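Local coordinates for tonb-dependent siderophore receptor (Acinetobacter baumannii, PDB 5FP1), which probably takes up iron across the outer membrane by binding iron-loaded siderophores, possibly ferric enterobactin, as a TonB-dependent receptor, at residues 620-625 against 648-653. Numbering follows the deposited sequence.
Sequences NVPKQA and DKVYGD. With C8E ((hydroxyethyloxy)tri(ethyloxy)octane), chain I.
Two direct backbone hydrogen bonds join the segments, one near each end of the contact: D648 N donates to Q624 O (2.9 Å) and N620 N to Y651 O (2.8 Å). Between them the chains come closest at P622 and V650, with one water bridge on each side of this pair. One links V621 O to Y651 N; a second accepts from K623 N and donates to K649 O at 2.7 Å. A third, beyond the second direct bond, donates to both N620 OD1 and G652 O.

Apolar contact fills the middle. The two methyls of V650 lie along one side of the opposing chain, CG1, anti to the backbone N (chi1 170°), 3.6 Å from N620 CA while CG2 meets P622 CB at 4.0 Å.

The carboxylate of D648 lies beside K623, OD2 being 3.7 Å from K623 CB; K623 NZ stays 5.7 Å from OD2, too far for a salt bridge. A water joins OD2 to Q624 NE2, which also lies 3.5 Å from C8 of the C8E detergent, while OE1 bonds to Y588 OH.

This is the open end of an antiparallel hairpin in the transmembrane beta-barrel of a TonB-dependent receptor, where the 620-623 run leading into strand 624-635 is held to the end of strand 638-651 partly through water.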
loop_
_atom_site.group_PDB
_atom_site.type_symbol
_atom_site.label_atom_id
_atom_site.label_comp_id
_atom_site.label_asym_id
_atom_site.label_seq_id
_atom_site.Cartn_x
_atom_site.Cartn_y
_atom_site.Cartn_z
ATOM N N ASN A 620 -14.627 1.701 -0.872
ATOM C CA ASN A 620 -13.359 1.026 -0.841
ATOM C C ASN A 620 -13.285 -0.042 0.256
ATOM O O ASN A 620 -12.206 -0.331 0.779
ATOM C CB ASN A 620 -12.242 2.064 -0.715
ATOM C CG ASN A 620 -12.410 3.214 -1.704
ATOM O OD1 ASN A 620 -12.573 4.369 -1.314
ATOM N ND2 ASN A 620 -12.458 2.889 -2.987
ATOM N N VAL A 621 -14.435 -0.617 0.593
ATOM C CA VAL A 621 -14.474 -1.797 1.453
ATOM C C VAL A 621 -15.589 -2.773 1.128
ATOM O O VAL A 621 -16.781 -2.440 1.094
ATOM C CB VAL A 621 -14.401 -1.477 2.986
ATOM C CG1 VAL A 621 -15.179 -0.267 3.356
ATOM C CG2 VAL A 621 -14.913 -2.650 3.819
ATOM N N PRO A 622 -15.201 -4.021 0.859
ATOM C CA PRO A 622 -16.195 -5.037 0.558
ATOM C C PRO A 622 -16.789 -5.607 1.828
ATOM O O PRO A 622 -16.104 -5.698 2.854
ATOM C CB PRO A 622 -15.385 -6.112 -0.141
ATOM C CG PRO A 622 -14.022 -6.018 0.527
ATOM C CD PRO A 622 -13.834 -4.554 0.831
ATOM N N LYS A 623 -18.050 -6.019 1.760
ATOM C CA LYS A 623 -18.679 -6.642 2.920
ATOM C C LYS A 623 -18.026 -7.981 3.264
ATOM O O LYS A 623 -17.965 -8.367 4.437
ATOM C CB LYS A 623 -20.166 -6.856 2.655
ATOM C CG LYS A 623 -21.004 -6.909 3.915
ATOM C CD LYS A 623 -22.466 -6.626 3.612
ATOM C CE LYS A 623 -22.684 -5.177 3.223
ATOM N NZ LYS A 623 -23.984 -5.017 2.512
ATOM N N GLN A 624 -17.597 -8.701 2.233
ATOM C CA GLN A 624 -16.896 -9.985 2.389
ATOM C C GLN A 624 -15.765 -10.055 1.397
ATOM O O GLN A 624 -15.887 -9.524 0.287
ATOM C CB GLN A 624 -17.818 -11.179 2.099
ATOM C CG GLN A 624 -18.939 -11.363 3.086
ATOM C CD GLN A 624 -19.592 -12.718 2.916
ATOM O OE1 GLN A 624 -19.139 -13.711 3.479
ATOM N NE2 GLN A 624 -20.645 -12.767 2.111
ATOM N N ALA A 625 -14.697 -10.744 1.781
ATOM C CA ALA A 625 -13.620 -11.086 0.880
ATOM C C ALA A 625 -12.867 -12.335 1.379
ATOM O O ALA A 625 -12.884 -12.640 2.573
ATOM C CB ALA A 625 -12.675 -9.900 0.732
ATOM N N ASP A 648 -16.467 -9.243 -2.538
ATOM C CA ASP A 648 -17.802 -8.723 -2.810
ATOM C C ASP A 648 -17.654 -7.375 -3.546
ATOM O O ASP A 648 -16.533 -6.861 -3.745
ATOM C CB ASP A 648 -18.548 -8.557 -1.519
ATOM C CG ASP A 648 -20.074 -8.513 -1.699
ATOM O OD1 ASP A 648 -20.606 -8.614 -2.829
ATOM O OD2 ASP A 648 -20.728 -8.360 -0.676
ATOM N N LYS A 649 -18.778 -6.810 -3.941
ATOM C CA LYS A 649 -18.795 -5.500 -4.581
ATOM C C LYS A 649 -18.209 -4.391 -3.720
ATOM O O LYS A 649 -18.214 -4.459 -2.484
ATOM C CB LYS A 649 -20.207 -5.151 -5.027
ATOM C CG LYS A 649 -21.186 -4.872 -3.931
ATOM C CD LYS A 649 -22.433 -4.258 -4.563
ATOM C CE LYS A 649 -23.587 -4.207 -3.591
ATOM N NZ LYS A 649 -24.737 -3.475 -4.188
ATOM N N VAL A 650 -17.658 -3.376 -4.382
ATOM C CA VAL A 650 -17.029 -2.269 -3.676
ATOM C C VAL A 650 -17.608 -0.986 -4.195
ATOM O O VAL A 650 -17.634 -0.784 -5.417
ATOM C CB VAL A 650 -15.498 -2.272 -3.878
ATOM C CG1 VAL A 650 -14.868 -0.996 -3.347
ATOM C CG2 VAL A 650 -14.893 -3.484 -3.177
ATOM N N TYR A 651 -18.058 -0.114 -3.288
ATOM C CA TYR A 651 -18.509 1.228 -3.679
ATOM C C TYR A 651 -17.357 2.211 -3.806
ATOM O O TYR A 651 -16.412 2.199 -3.018
ATOM C CB TYR A 651 -19.533 1.789 -2.700
ATOM C CG TYR A 651 -20.871 1.068 -2.766
ATOM C CD1 TYR A 651 -21.767 1.331 -3.787
ATOM C CD2 TYR A 651 -21.216 0.104 -1.827
ATOM C CE1 TYR A 651 -22.971 0.645 -3.887
ATOM C CE2 TYR A 651 -22.446 -0.543 -1.882
ATOM C CZ TYR A 651 -23.316 -0.272 -2.915
ATOM O OH TYR A 651 -24.534 -0.934 -2.997
ATOM N N GLY A 652 -17.481 3.107 -4.769
ATOM C CA GLY A 652 -16.574 4.222 -4.883
ATOM C C GLY A 652 -17.009 5.442 -4.108
ATOM O O GLY A 652 -16.165 6.216 -3.659
ATOM N N ASP A 653 -18.314 5.632 -3.938
ATOM C CA ASP A 653 -18.793 6.893 -3.391
ATOM C C ASP A 653 -19.640 6.784 -2.095
ATOM O O ASP A 653 -20.240 5.759 -1.815
ATOM C CB ASP A 653 -19.586 7.651 -4.461
ATOM C CG ASP A 653 -20.817 6.895 -4.933
ATOM O OD1 ASP A 653 -20.878 5.639 -4.813
ATOM O OD2 ASP A 653 -21.729 7.566 -5.475
HETATM C C1 C8E I . -14.236 -18.853 2.136
HETATM C C2 C8E I . -15.703 -18.812 1.756
HETATM C C3 C8E I . -16.021 -17.701 0.761
HETATM C C4 C8E I . -17.267 -16.940 1.205
HETATM C C5 C8E I . -17.994 -16.263 0.046
HETATM C C6 C8E I . -19.497 -16.337 0.289
HETATM C C7 C8E I . -20.296 -15.457 -0.662
HETATM C C8 C8E I . -21.689 -15.216 -0.091
HETATM O O9 C8E I . -22.306 -14.145 -0.796
HETATM O O HOH W 1 -13.638 6.321 -2.810
HETATM O O HOH W 2 -17.467 -0.425 -0.428
HETATM O O HOH W 3 -19.836 -5.172 -0.391
HETATM O O HOH W 4 -21.886 -10.290 0.782
#